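Local atomic coordinates of uncharacterized protein AF_0941 (Archaeoglobus fulgidus, PDB entry 1YOZ), a protein that is of unknown function but forms an all-helical chain of the AF0941-like family that assembles with a second copy of itself. Residues 21-26 with 83-88; 7-12 with 28-33; 41-46 with 65-70; 37-42 with 103-108. All coordinates share one frame; numbering follows the deposited sequence.

From the N terminus, contact 2 is the first to open and the first to close: residues 7-12 on helix 8-18 meet 28-33, where helix 26-29 gives way to helix 32-51. Contact 1 starts inside that loop, at 21-26, and reaches to 83-88 on helix 75-88, so the two cross. Contacts 3 and 4 set out from helix 32-51, sharing Ser41 and Asp42. Contact 3 ends on helix 57-73 and is nested within the loop of contact 1, whereas contact 4 runs on to helix 99-113 and crosses contact 1. Contacts 2, 3 and 4 touch, a probable hydrogen bond between Ser8 and Asp42 tying 2 to 3 and 4; contact 1 touches contact 2 where Lys83 meets Leu30.

Contact 1: 21-26 with 83-88; sequences KSVEEA and KEFAES
Val23 lies against Ala86 where the loop after helix 8-18 and the first residue of helix 26-29 pack on the last turn of helix 75-88 in an all-helical fold. It is a compact example of how small side chains draw backbones together: the CA atoms of Val23 and Ala86 are 6.0 Å apart. The two branches of the valine are used unequally. CG1 is tucked in among the main-chain atoms, flanked by N and C (chi1 77°), and CG2, trans to the N, is the methyl that meets the helix. It lies 3.6 Å from Ala86 CB and equally close to Ala86 CA, resting on the base of the alanine as much as on its methyl. The same CG2 approaches the Phe85 ring obliquely, 4.3 Å from CE2. Beside this cluster the methyls of Ala26 and Ala86 meet, CB to CB, at 4.1 Å, and the contact is apolar throughout. Phe91 and Ile93 in the following loop extend the apolar patch, touching Val23 and Ala86 respectively, while Ile16 of helix 8-18 packs on Phe85. On the loop side Ser22 forms an ST turn, its OG accepting from Glu24 N at 3.1 Å. On the helix, Ser88 OG bends back to donate to Phe85 O at 3.0 Å, with the donor tilted 26° from the carbonyl plane.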
loop_
_atom_site.group_PDB
_atom_site.type_symbol
_atom_site.label_atom_id
_atom_site.label_comp_id
_atom_site.label_asym_id
_atom_site.label_seq_id
_atom_site.Cartn_x
_atom_site.Cartn_y
_atom_site.Cartn_z
ATOM N N LYS B 21 11.107 8.110 13.653
ATOM C CA LYS B 21 12.082 7.262 14.329
ATOM C C LYS B 21 13.521 7.556 13.893
ATOM O O LYS B 21 13.802 7.951 12.745
ATOM C CB LYS B 21 11.799 5.752 14.168
ATOM C CG LYS B 21 10.461 5.256 14.684
ATOM C CD LYS B 21 10.299 5.431 16.187
ATOM C CE LYS B 21 9.085 4.672 16.730
ATOM N NZ LYS B 21 9.186 4.557 18.240
ATOM N N SER B 22 14.434 7.336 14.817
ATOM C CA SER B 22 15.843 7.481 14.514
ATOM C C SER B 22 16.264 6.592 13.339
ATOM O O SER B 22 15.677 5.538 13.119
ATOM C CB SER B 22 16.658 7.123 15.752
ATOM O OG SER B 22 18.032 7.218 15.466
ATOM N N VAL B 23 17.277 7.029 12.586
ATOM C CA VAL B 23 17.889 6.207 11.536
ATOM C C VAL B 23 18.639 5.009 12.166
ATOM O O VAL B 23 18.814 3.973 11.516
ATOM C CB VAL B 23 18.801 7.055 10.589
ATOM C CG1 VAL B 23 20.119 7.374 11.247
ATOM C CG2 VAL B 23 19.048 6.330 9.309
ATOM N N GLU B 24 19.027 5.154 13.434
ATOM C CA GLU B 24 19.554 4.063 14.265
ATOM C C GLU B 24 18.676 2.801 14.157
ATOM O O GLU B 24 19.150 1.679 14.391
ATOM C CB GLU B 24 19.557 4.510 15.732
ATOM C CG GLU B 24 20.888 4.364 16.518
ATOM C CD GLU B 24 20.848 5.050 17.929
ATOM O OE1 GLU B 24 21.758 5.873 18.219
ATOM O OE2 GLU B 24 19.919 4.764 18.747
ATOM N N GLU B 25 17.403 2.991 13.814
ATOM C CA GLU B 25 16.416 1.895 13.820
ATOM C C GLU B 25 16.331 1.124 12.499
ATOM O O GLU B 25 15.731 0.047 12.446
ATOM C CB GLU B 25 15.037 2.410 14.260
ATOM C CG GLU B 25 15.043 2.794 15.747
ATOM C CD GLU B 25 13.654 2.978 16.373
ATOM O OE1 GLU B 25 12.628 2.517 15.816
ATOM O OE2 GLU B 25 13.606 3.589 17.462
ATOM N N ALA B 26 16.938 1.683 11.454
ATOM C CA ALA B 26 16.978 1.054 10.155
ATOM C C ALA B 26 17.699 -0.304 10.207
ATOM O O ALA B 26 17.207 -1.302 9.651
ATOM C CB ALA B 26 17.624 1.986 9.104
ATOM N N LYS B 83 18.111 1.593 3.018
ATOM C CA LYS B 83 19.576 1.574 2.906
ATOM C C LYS B 83 20.111 2.894 2.360
ATOM O O LYS B 83 20.977 3.522 2.957
ATOM C CB LYS B 83 19.989 0.439 1.956
ATOM C CG LYS B 83 20.102 -0.919 2.619
ATOM C CD LYS B 83 20.847 -1.928 1.733
ATOM C CE LYS B 83 22.334 -1.790 1.864
ATOM N NZ LYS B 83 23.038 -2.961 1.344
ATOM N N GLU B 84 19.552 3.318 1.228
ATOM C CA GLU B 84 19.959 4.530 0.546
ATOM C C GLU B 84 19.655 5.722 1.422
ATOM O O GLU B 84 20.443 6.674 1.466
ATOM C CB GLU B 84 19.289 4.598 -0.843
ATOM C CG GLU B 84 18.775 5.960 -1.369
ATOM C CD GLU B 84 17.507 5.798 -2.270
ATOM O OE1 GLU B 84 16.867 6.811 -2.650
ATOM O OE2 GLU B 84 17.121 4.639 -2.573
ATOM N N PHE B 85 18.536 5.657 2.150
ATOM C CA PHE B 85 18.189 6.695 3.117
ATOM C C PHE B 85 19.135 6.741 4.309
ATOM O O PHE B 85 19.629 7.808 4.670
ATOM C CB PHE B 85 16.726 6.548 3.585
ATOM C CG PHE B 85 16.312 7.582 4.557
ATOM C CD1 PHE B 85 15.733 8.763 4.115
ATOM C CD2 PHE B 85 16.516 7.398 5.919
ATOM C CE1 PHE B 85 15.364 9.745 5.013
ATOM C CE2 PHE B 85 16.153 8.387 6.827
ATOM C CZ PHE B 85 15.574 9.560 6.367
ATOM N N ALA B 86 19.389 5.589 4.923
ATOM C CA ALA B 86 20.288 5.521 6.072
ATOM C C ALA B 86 21.726 5.898 5.721
ATOM O O ALA B 86 22.433 6.457 6.549
ATOM C CB ALA B 86 20.239 4.151 6.720
ATOM N N GLU B 87 22.149 5.593 4.496
ATOM C CA GLU B 87 23.501 5.929 4.045
ATOM C C GLU B 87 23.696 7.438 3.912
ATOM O O GLU B 87 24.573 7.992 4.570
ATOM C CB GLU B 87 23.851 5.212 2.748
ATOM C CG GLU B 87 25.344 5.121 2.502
ATOM C CD GLU B 87 25.841 6.202 1.567
ATOM O OE1 GLU B 87 25.457 6.169 0.375
ATOM O OE2 GLU B 87 26.626 7.076 2.014
ATOM N N SER B 88 22.883 8.099 3.082
ATOM C CA SER B 88 22.950 9.558 2.933
ATOM C C SER B 88 23.055 10.162 4.320
ATOM O O SER B 88 24.007 10.899 4.641
ATOM C CB SER B 88 21.711 10.119 2.203
ATOM O OG SER B 88 20.572 10.217 3.068
#

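Contact 2: 7-12 with 28-33; sequences NSFLDR and KLLDQK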
loop_
_atom_site.group_PDB
_atom_site.type_symbol
_atom_site.label_atom_id
_atom_site.label_comp_id
_atom_site.label_asym_id
_atom_site.label_seq_id
_atom_site.Cartn_x
_atom_site.Cartn_y
_atom_site.Cartn_z
ATOM N N ASN B 7 0.555 -3.529 7.531
ATOM C CA ASN B 7 1.867 -3.822 7.004
ATOM C C ASN B 7 2.861 -3.054 7.857
ATOM O O ASN B 7 3.057 -1.839 7.675
ATOM C CB ASN B 7 1.981 -3.384 5.511
ATOM C CG ASN B 7 3.285 -3.777 4.888
ATOM O OD1 ASN B 7 4.269 -4.013 5.582
ATOM N ND2 ASN B 7 3.338 -3.762 3.550
ATOM N N SER B 8 3.435 -3.782 8.821
ATOM C CA SER B 8 4.334 -3.245 9.823
ATOM C C SER B 8 5.637 -2.798 9.204
ATOM O O SER B 8 6.159 -1.765 9.600
ATOM C CB SER B 8 4.587 -4.310 10.895
ATOM O OG SER B 8 3.367 -4.497 11.637
ATOM N N PHE B 9 6.125 -3.537 8.208
ATOM C CA PHE B 9 7.393 -3.144 7.584
ATOM C C PHE B 9 7.248 -1.804 6.884
ATOM O O PHE B 9 8.090 -0.869 7.069
ATOM C CB PHE B 9 7.924 -4.192 6.606
ATOM C CG PHE B 9 9.239 -3.823 5.997
ATOM C CD1 PHE B 9 10.435 -4.134 6.649
ATOM C CD2 PHE B 9 9.293 -3.149 4.774
ATOM C CE1 PHE B 9 11.665 -3.763 6.104
ATOM C CE2 PHE B 9 10.513 -2.755 4.227
ATOM C CZ PHE B 9 11.699 -3.072 4.880
ATOM N N LEU B 10 6.187 -1.700 6.096
ATOM C CA LEU B 10 5.886 -0.454 5.373
ATOM C C LEU B 10 5.762 0.737 6.314
ATOM O O LEU B 10 6.371 1.776 6.095
ATOM C CB LEU B 10 4.642 -0.627 4.485
ATOM C CG LEU B 10 4.201 0.628 3.719
ATOM C CD1 LEU B 10 5.158 1.013 2.623
ATOM C CD2 LEU B 10 2.825 0.363 3.207
ATOM N N ASP B 11 5.042 0.579 7.420
ATOM C CA ASP B 11 4.892 1.695 8.343
ATOM C C ASP B 11 6.210 2.059 9.028
ATOM O O ASP B 11 6.520 3.241 9.172
ATOM C CB ASP B 11 3.833 1.412 9.418
ATOM C CG ASP B 11 2.406 1.416 8.879
ATOM O OD1 ASP B 11 2.021 2.217 7.980
ATOM O OD2 ASP B 11 1.645 0.600 9.379
ATOM N N ARG B 12 6.941 1.060 9.531
ATOM C CA ARG B 12 8.230 1.364 10.196
ATOM C C ARG B 12 9.195 2.027 9.231
ATOM O O ARG B 12 9.875 2.972 9.592
ATOM C CB ARG B 12 8.902 0.115 10.766
ATOM C CG ARG B 12 8.381 -0.277 12.139
ATOM C CD ARG B 12 8.609 -1.752 12.455
ATOM N NE ARG B 12 7.368 -2.281 12.992
ATOM C CZ ARG B 12 7.067 -2.431 14.277
ATOM N NH1 ARG B 12 7.950 -2.129 15.235
ATOM N NH2 ARG B 12 5.863 -2.910 14.596
ATOM N N LYS B 28 17.952 -2.515 12.562
ATOM C CA LYS B 28 17.103 -3.592 13.069
ATOM C C LYS B 28 15.971 -3.933 12.105
ATOM O O LYS B 28 15.631 -5.122 11.908
ATOM C CB LYS B 28 16.521 -3.260 14.445
ATOM C CG LYS B 28 15.312 -4.140 14.820
ATOM C CD LYS B 28 14.886 -3.929 16.262
ATOM C CE LYS B 28 13.601 -4.671 16.596
ATOM N NZ LYS B 28 13.073 -4.225 17.942
ATOM N N LEU B 29 15.386 -2.898 11.513
ATOM C CA LEU B 29 14.311 -3.113 10.565
ATOM C C LEU B 29 14.758 -3.976 9.353
ATOM O O LEU B 29 13.984 -4.794 8.866
ATOM C CB LEU B 29 13.673 -1.782 10.135
ATOM C CG LEU B 29 12.467 -1.814 9.183
ATOM C CD1 LEU B 29 11.265 -2.556 9.739
ATOM C CD2 LEU B 29 12.100 -0.397 8.808
ATOM N N LEU B 30 16.022 -3.823 8.935
ATOM C CA LEU B 30 16.531 -4.411 7.696
ATOM C C LEU B 30 17.282 -5.718 7.869
ATOM O O LEU B 30 17.943 -6.197 6.926
ATOM C CB LEU B 30 17.414 -3.413 6.984
ATOM C CG LEU B 30 16.717 -2.132 6.547
ATOM C CD1 LEU B 30 17.753 -1.128 5.999
ATOM C CD2 LEU B 30 15.627 -2.383 5.570
ATOM N N ASP B 31 17.193 -6.273 9.073
ATOM C CA ASP B 31 17.578 -7.648 9.349
ATOM C C ASP B 31 16.519 -8.573 8.756
ATOM O O ASP B 31 15.387 -8.553 9.196
ATOM C CB ASP B 31 17.710 -7.881 10.852
ATOM C CG ASP B 31 18.142 -9.296 11.174
ATOM O OD1 ASP B 31 19.341 -9.553 11.375
ATOM O OD2 ASP B 31 17.277 -10.180 11.191
ATOM N N GLN B 32 16.891 -9.354 7.726
ATOM C CA GLN B 32 15.913 -10.192 7.010
ATOM C C GLN B 32 15.190 -11.209 7.872
ATOM O O GLN B 32 14.028 -11.535 7.601
ATOM C CB GLN B 32 16.489 -10.853 5.745
ATOM C CG GLN B 32 17.679 -11.801 5.956
ATOM C CD GLN B 32 18.035 -12.568 4.674
ATOM O OE1 GLN B 32 17.766 -12.116 3.529
ATOM N NE2 GLN B 32 18.647 -13.736 4.857
ATOM N N LYS B 33 15.842 -11.700 8.916
ATOM C CA LYS B 33 15.120 -12.508 9.893
ATOM C C LYS B 33 14.013 -11.715 10.561
ATOM O O LYS B 33 12.895 -12.216 10.739
ATOM C CB LYS B 33 16.062 -13.099 10.970
ATOM C CG LYS B 33 15.418 -14.205 11.848
ATOM C CD LYS B 33 15.004 -15.488 11.032
ATOM C CE LYS B 33 13.508 -15.520 10.598
ATOM N NZ LYS B 33 13.242 -16.620 9.554
#
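With CG trans to the backbone N in both Phe9 (chi1 -178°) and Leu29 (chi1 -177°), the aromatic ring and the leucine fork are brought together, crossing at a slant. Leu29 CD1 lies 3.6 Å from Phe9 CD1, and Leu29 CG is 3.7 Å from Phe9 CE1. The fork also straddles the base of Arg12, whose CB is 3.7 Å from Leu29 CD1 and 3.8 Å from CD2. Leu30 comes to the ring from another direction, nearly at right angles, its CD2 at the edge 4.0 Å from Phe9 CZ. Leu29 O likewise meets the ring edge, in its plane. An alanine in place of Leu29 would probably open a gap beside the Phe9 ring and take away one packing partner of the aliphatic base of Arg12. The helix start is closed by Asn7 as N-cap, Leu10 N donating to Asn7 OD1 at 3.0 Å in a nearly straight bond. At the subunit interface, Asp11 forms a salt bridge with Arg62 of the second subunit. The join between helix 8-18 and the end of helix 26-29, with the residue after it, thus rests on apolar packing: Arg12 lends its hydrocarbon, while a bend at chi3 carries its charged end away from 28-33.

Contact 3: 41-46 with 65-70; sequences SDCEEI and YLLKTY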
loop_
_atom_site.group_PDB
_atom_site.type_symbol
_atom_site.label_atom_id
_atom_site.label_comp_id
_atom_site.label_asym_id
_atom_site.label_seq_id
_atom_site.Cartn_x
_atom_site.Cartn_y
_atom_site.Cartn_z
ATOM N N SER B 41 4.048 -11.933 12.015
ATOM C CA SER B 41 3.208 -11.326 13.035
ATOM C C SER B 41 2.035 -10.560 12.469
ATOM O O SER B 41 0.973 -10.537 13.083
ATOM C CB SER B 41 3.969 -10.413 14.012
ATOM O OG SER B 41 4.937 -9.641 13.343
ATOM N N ASP B 42 2.243 -9.894 11.319
ATOM C CA ASP B 42 1.164 -9.219 10.616
ATOM C C ASP B 42 0.063 -10.171 10.194
ATOM O O ASP B 42 -1.119 -9.867 10.394
ATOM C CB ASP B 42 1.697 -8.502 9.361
ATOM C CG ASP B 42 2.378 -7.178 9.685
ATOM O OD1 ASP B 42 2.382 -6.739 10.885
ATOM O OD2 ASP B 42 2.899 -6.569 8.725
ATOM N N CYS B 43 0.428 -11.302 9.585
ATOM C CA CYS B 43 -0.606 -12.292 9.183
ATOM C C CYS B 43 -1.464 -12.679 10.380
ATOM O O CYS B 43 -2.691 -12.788 10.275
ATOM C CB CYS B 43 0.053 -13.531 8.638
ATOM S SG CYS B 43 0.734 -13.223 6.957
ATOM N N GLU B 44 -0.788 -12.920 11.500
ATOM C CA GLU B 44 -1.503 -13.300 12.739
ATOM C C GLU B 44 -2.404 -12.185 13.207
ATOM O O GLU B 44 -3.535 -12.450 13.547
ATOM C CB GLU B 44 -0.555 -13.718 13.856
ATOM C CG GLU B 44 -1.335 -14.013 15.201
ATOM C CD GLU B 44 -0.410 -14.474 16.287
ATOM O OE1 GLU B 44 0.510 -13.671 16.639
ATOM O OE2 GLU B 44 -0.594 -15.631 16.755
ATOM N N GLU B 45 -1.936 -10.927 13.226
ATOM C CA GLU B 45 -2.838 -9.813 13.620
ATOM C C GLU B 45 -4.069 -9.766 12.714
ATOM O O GLU B 45 -5.238 -9.630 13.179
ATOM C CB GLU B 45 -2.114 -8.437 13.590
ATOM C CG GLU B 45 -3.014 -7.340 14.048
ATOM C CD GLU B 45 -2.321 -5.985 14.329
ATOM O OE1 GLU B 45 -1.087 -5.837 14.091
ATOM O OE2 GLU B 45 -3.052 -5.066 14.786
ATOM N N ILE B 46 -3.812 -9.887 11.401
ATOM C CA ILE B 46 -4.874 -9.845 10.394
ATOM C C ILE B 46 -5.871 -11.010 10.609
ATOM O O ILE B 46 -7.114 -10.833 10.665
ATOM C CB ILE B 46 -4.260 -9.940 8.957
ATOM C CG1 ILE B 46 -3.404 -8.678 8.665
ATOM C CG2 ILE B 46 -5.342 -10.134 7.887
ATOM C CD1 ILE B 46 -2.336 -8.871 7.599
ATOM N N TYR B 65 -4.061 -9.914 0.041
ATOM C CA TYR B 65 -3.681 -9.655 -1.375
ATOM C C TYR B 65 -2.673 -8.507 -1.493
ATOM O O TYR B 65 -1.630 -8.615 -2.144
ATOM C CB TYR B 65 -4.907 -9.358 -2.196
ATOM C CG TYR B 65 -4.565 -9.219 -3.665
ATOM C CD1 TYR B 65 -4.296 -10.354 -4.459
ATOM C CD2 TYR B 65 -4.561 -7.974 -4.264
ATOM C CE1 TYR B 65 -3.974 -10.200 -5.862
ATOM C CE2 TYR B 65 -4.254 -7.814 -5.655
ATOM C CZ TYR B 65 -3.972 -8.915 -6.427
ATOM O OH TYR B 65 -3.717 -8.701 -7.754
ATOM N N LEU B 66 -2.945 -7.408 -0.819
ATOM C CA LEU B 66 -2.012 -6.287 -0.853
ATOM C C LEU B 66 -0.687 -6.653 -0.189
ATOM O O LEU B 66 0.385 -6.209 -0.619
ATOM C CB LEU B 66 -2.629 -5.032 -0.180
ATOM C CG LEU B 66 -3.860 -4.298 -0.760
ATOM C CD1 LEU B 66 -4.173 -2.994 -0.034
ATOM C CD2 LEU B 66 -3.558 -4.025 -2.194
ATOM N N LEU B 67 -0.743 -7.432 0.877
ATOM C CA LEU B 67 0.465 -7.755 1.626
ATOM C C LEU B 67 1.333 -8.722 0.804
ATOM O O LEU B 67 2.540 -8.566 0.697
ATOM C CB LEU B 67 0.069 -8.364 3.014
ATOM C CG LEU B 67 1.177 -8.404 4.055
ATOM C CD1 LEU B 67 1.508 -7.022 4.578
ATOM C CD2 LEU B 67 0.853 -9.367 5.214
ATOM N N LYS B 68 0.692 -9.715 0.213
ATOM C CA LYS B 68 1.380 -10.647 -0.712
ATOM C C LYS B 68 1.988 -9.912 -1.898
ATOM O O LYS B 68 3.203 -9.985 -2.162
ATOM C CB LYS B 68 0.380 -11.741 -1.160
ATOM C CG LYS B 68 0.930 -12.668 -2.239
ATOM C CD LYS B 68 -0.223 -13.413 -2.964
ATOM C CE LYS B 68 -0.309 -14.801 -2.394
ATOM N NZ LYS B 68 -1.547 -15.524 -2.872
ATOM N N THR B 69 1.172 -9.127 -2.604
ATOM C CA THR B 69 1.729 -8.259 -3.684
ATOM C C THR B 69 2.781 -7.235 -3.236
ATOM O O THR B 69 3.729 -6.945 -3.982
ATOM C CB THR B 69 0.574 -7.656 -4.605
ATOM O OG1 THR B 69 -0.330 -6.891 -3.831
ATOM C CG2 THR B 69 -0.241 -8.769 -5.133
ATOM N N TYR B 70 2.690 -6.719 -2.001
ATOM C CA TYR B 70 3.754 -5.862 -1.464
ATOM C C TYR B 70 5.019 -6.654 -1.364
ATOM O O TYR B 70 6.090 -6.162 -1.740
ATOM C CB TYR B 70 3.426 -5.330 -0.044
ATOM C CG TYR B 70 4.532 -4.459 0.526
ATOM C CD1 TYR B 70 4.559 -3.076 0.288
ATOM C CD2 TYR B 70 5.548 -4.999 1.314
ATOM C CE1 TYR B 70 5.567 -2.270 0.821
ATOM C CE2 TYR B 70 6.573 -4.174 1.827
ATOM C CZ TYR B 70 6.562 -2.822 1.577
ATOM O OH TYR B 70 7.566 -2.007 2.036
#
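Leu67 points one methyl, CD2, into a shallow seat formed by Asp42, Cys43 and Ile46, and that single atom makes the closest approach to all three. Segments 41-46 and 65-70 run almost antiparallel (170°), their axes 11.9 Å apart at closest approach, a wide spacing that Leu67 bridges with its CD2. Leu67 and Ile46 slant across one another. Ile46 extends its CG1 branch beside its own backbone N (chi1 -66°), which brings CD1 to 4.0 Å from Leu67 CD2. Cys43 SG, on the neighbouring side of the seat, stands 4.2 Å from the same methyl. Asp42 offers only its CB, at 4.3 Å from Leu67 CD2; its carboxylate is engaged by the hydroxyl of Ser8. On helix 57-73, the ring of Tyr65 has Thr69 CG2 over one face, offset toward the rim. Thr69 OG1 donates to Tyr65 O at 2.7 Å, and Tyr65 O also takes the helical bond from Thr69 N, so two donors grip it. Around the pair, Phe64 on helix 57-73 packs on both Cys43 and Ile46, Ile109 of helix 99-113 touches Cys43 and Leu67, and the second subunit presents Arg18 to Tyr65 in a cation-pi contact, placing this antiparallel pair between helix 99-113 and the dimer partner.

Contact 4: 37-42 with 103-108; sequences EMFRSD and NEIALY
Helix-on-helix packing in an all-helical fold joins helix 32-51 to helix 99-113 through two pairs: Arg40 with Tyr108, both partly exposed, and Phe39 with Ile105, both buried. Arg40 lays its CG over one face of the phenol ring in a CH-pi contact, 3.9 Å from the Tyr108 ring centroid, toward the rim and close to CZ. The arginine chain runs extended from CG to NE and crosses the tyrosine at about a right angle. Its guanidinium plane stands 84° from the ring, with Tyr108 CE1 at the guanidinium edge; at 6.0 Å from Arg40 CZ to the ring centroid, any cation-pi attraction is weak, whereas Phe36 on the arginine's own helix is a cation-pi partner. A water adds a polar link, donating to Arg40 O at 2.7 Å and lying 2.6 Å from Tyr108 OH. A leucine at Tyr108 would probably deprive Arg40 CG of the ring face it rests on and leave that water without its hydroxyl partner. Ile105 CG2 meets Phe39 CB at 3.8 Å and comes obliquely to the Phe39 ring. Phe39 and Ile105 both reach Val71, so helix 57-73 joins the cluster, while Phe9 of helix 8-18 touches Phe39.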
loop_
_atom_site.group_PDB
_atom_site.type_symbol
_atom_site.label_atom_id
_atom_site.label_comp_id
_atom_site.label_asym_id
_atom_site.label_seq_id
_atom_site.Cartn_x
_atom_site.Cartn_y
_atom_site.Cartn_z
ATOM N N GLU B 37 9.846 -12.381 10.394
ATOM C CA GLU B 37 8.995 -12.437 11.600
ATOM C C GLU B 37 7.920 -11.346 11.671
ATOM O O GLU B 37 6.796 -11.599 12.113
ATOM C CB GLU B 37 9.854 -12.513 12.892
ATOM C CG GLU B 37 9.026 -12.622 14.165
ATOM C CD GLU B 37 9.897 -12.447 15.433
ATOM O OE1 GLU B 37 11.063 -12.950 15.418
ATOM O OE2 GLU B 37 9.419 -11.807 16.424
ATOM N N MET B 38 8.233 -10.143 11.167
ATOM C CA MET B 38 7.294 -9.024 11.102
ATOM C C MET B 38 6.093 -9.354 10.226
ATOM O O MET B 38 4.980 -9.145 10.632
ATOM C CB MET B 38 7.993 -7.778 10.492
ATOM C CG MET B 38 7.738 -6.474 11.209
ATOM S SD MET B 38 8.611 -5.098 10.483
ATOM C CE MET B 38 10.242 -5.621 10.645
ATOM N N PHE B 39 6.328 -9.857 9.001
ATOM C CA PHE B 39 5.205 -10.304 8.167
ATOM C C PHE B 39 4.456 -11.480 8.779
ATOM O O PHE B 39 3.239 -11.548 8.644
ATOM C CB PHE B 39 5.640 -10.615 6.717
ATOM C CG PHE B 39 5.981 -9.381 5.929
ATOM C CD1 PHE B 39 4.973 -8.654 5.284
ATOM C CD2 PHE B 39 7.278 -8.940 5.852
ATOM C CE1 PHE B 39 5.274 -7.509 4.548
ATOM C CE2 PHE B 39 7.605 -7.781 5.104
ATOM C CZ PHE B 39 6.599 -7.069 4.479
ATOM N N ARG B 40 5.168 -12.427 9.411
ATOM C CA ARG B 40 4.436 -13.498 10.149
ATOM C C ARG B 40 3.523 -12.888 11.220
ATOM O O ARG B 40 2.355 -13.301 11.342
ATOM C CB ARG B 40 5.364 -14.513 10.858
ATOM C CG ARG B 40 6.127 -15.449 9.982
ATOM C CD ARG B 40 6.972 -16.427 10.855
ATOM N NE ARG B 40 8.047 -16.987 10.034
ATOM C CZ ARG B 40 9.340 -16.678 10.128
ATOM N NH1 ARG B 40 9.774 -15.805 11.031
ATOM N NH2 ARG B 40 10.214 -17.274 9.328
ATOM N N SER B 41 4.048 -11.933 12.015
ATOM C CA SER B 41 3.208 -11.326 13.035
ATOM C C SER B 41 2.035 -10.560 12.469
ATOM O O SER B 41 0.973 -10.537 13.083
ATOM C CB SER B 41 3.969 -10.413 14.012
ATOM O OG SER B 41 4.937 -9.641 13.343
ATOM N N ASP B 42 2.243 -9.894 11.319
ATOM C CA ASP B 42 1.164 -9.219 10.616
ATOM C C ASP B 42 0.063 -10.171 10.194
ATOM O O ASP B 42 -1.119 -9.867 10.394
ATOM C CB ASP B 42 1.697 -8.502 9.361
ATOM C CG ASP B 42 2.378 -7.178 9.685
ATOM O OD1 ASP B 42 2.382 -6.739 10.885
ATOM O OD2 ASP B 42 2.899 -6.569 8.725
ATOM N N ASN B 103 10.874 -14.665 -1.594
ATOM C CA ASN B 103 10.022 -15.781 -2.030
ATOM C C ASN B 103 9.376 -16.508 -0.869
ATOM O O ASN B 103 8.199 -16.835 -0.949
ATOM C CB ASN B 103 10.737 -16.773 -2.991
ATOM C CG ASN B 103 11.376 -16.068 -4.176
ATOM O OD1 ASN B 103 11.036 -14.936 -4.484
ATOM N ND2 ASN B 103 12.313 -16.739 -4.847
ATOM N N GLU B 104 10.135 -16.797 0.193
ATOM C CA GLU B 104 9.568 -17.581 1.301
ATOM C C GLU B 104 8.511 -16.800 2.087
ATOM O O GLU B 104 7.597 -17.397 2.612
ATOM C CB GLU B 104 10.635 -18.052 2.281
ATOM C CG GLU B 104 11.488 -19.219 1.791
ATOM C CD GLU B 104 12.913 -19.159 2.339
ATOM O OE1 GLU B 104 13.111 -18.629 3.467
ATOM O OE2 GLU B 104 13.837 -19.651 1.635
ATOM N N ILE B 105 8.679 -15.482 2.207
ATOM C CA ILE B 105 7.656 -14.620 2.894
ATOM C C ILE B 105 6.349 -14.643 2.079
ATOM O O ILE B 105 5.276 -14.894 2.613
ATOM C CB ILE B 105 8.180 -13.174 3.067
ATOM C CG1 ILE B 105 9.374 -13.112 4.045
ATOM C CG2 ILE B 105 7.112 -12.267 3.615
ATOM C CD1 ILE B 105 10.177 -11.780 3.945
ATOM N N ALA B 106 6.454 -14.426 0.760
ATOM C CA ALA B 106 5.256 -14.436 -0.134
ATOM C C ALA B 106 4.543 -15.746 0.000
ATOM O O ALA B 106 3.309 -15.815 0.140
ATOM C CB ALA B 106 5.655 -14.237 -1.583
ATOM N N LEU B 107 5.338 -16.810 -0.087
ATOM C CA LEU B 107 4.821 -18.156 -0.007
ATOM C C LEU B 107 4.165 -18.404 1.354
ATOM O O LEU B 107 3.114 -19.038 1.435
ATOM C CB LEU B 107 5.951 -19.172 -0.308
ATOM C CG LEU B 107 6.235 -19.469 -1.800
ATOM C CD1 LEU B 107 7.469 -20.418 -1.944
ATOM C CD2 LEU B 107 5.018 -20.027 -2.530
ATOM N N TYR B 108 4.788 -17.924 2.426
ATOM C CA TYR B 108 4.163 -17.996 3.774
ATOM C C TYR B 108 2.795 -17.287 3.836
ATOM O O TYR B 108 1.835 -17.786 4.438
ATOM C CB TYR B 108 5.110 -17.415 4.863
ATOM C CG TYR B 108 4.541 -17.480 6.263
ATOM C CD1 TYR B 108 4.919 -18.504 7.144
ATOM C CD2 TYR B 108 3.615 -16.534 6.710
ATOM C CE1 TYR B 108 4.384 -18.585 8.413
ATOM C CE2 TYR B 108 3.081 -16.591 7.984
ATOM C CZ TYR B 108 3.473 -17.618 8.853
ATOM O OH TYR B 108 2.916 -17.688 10.140
HETATM O O HOH W 1 1.440 -15.881 11.295
#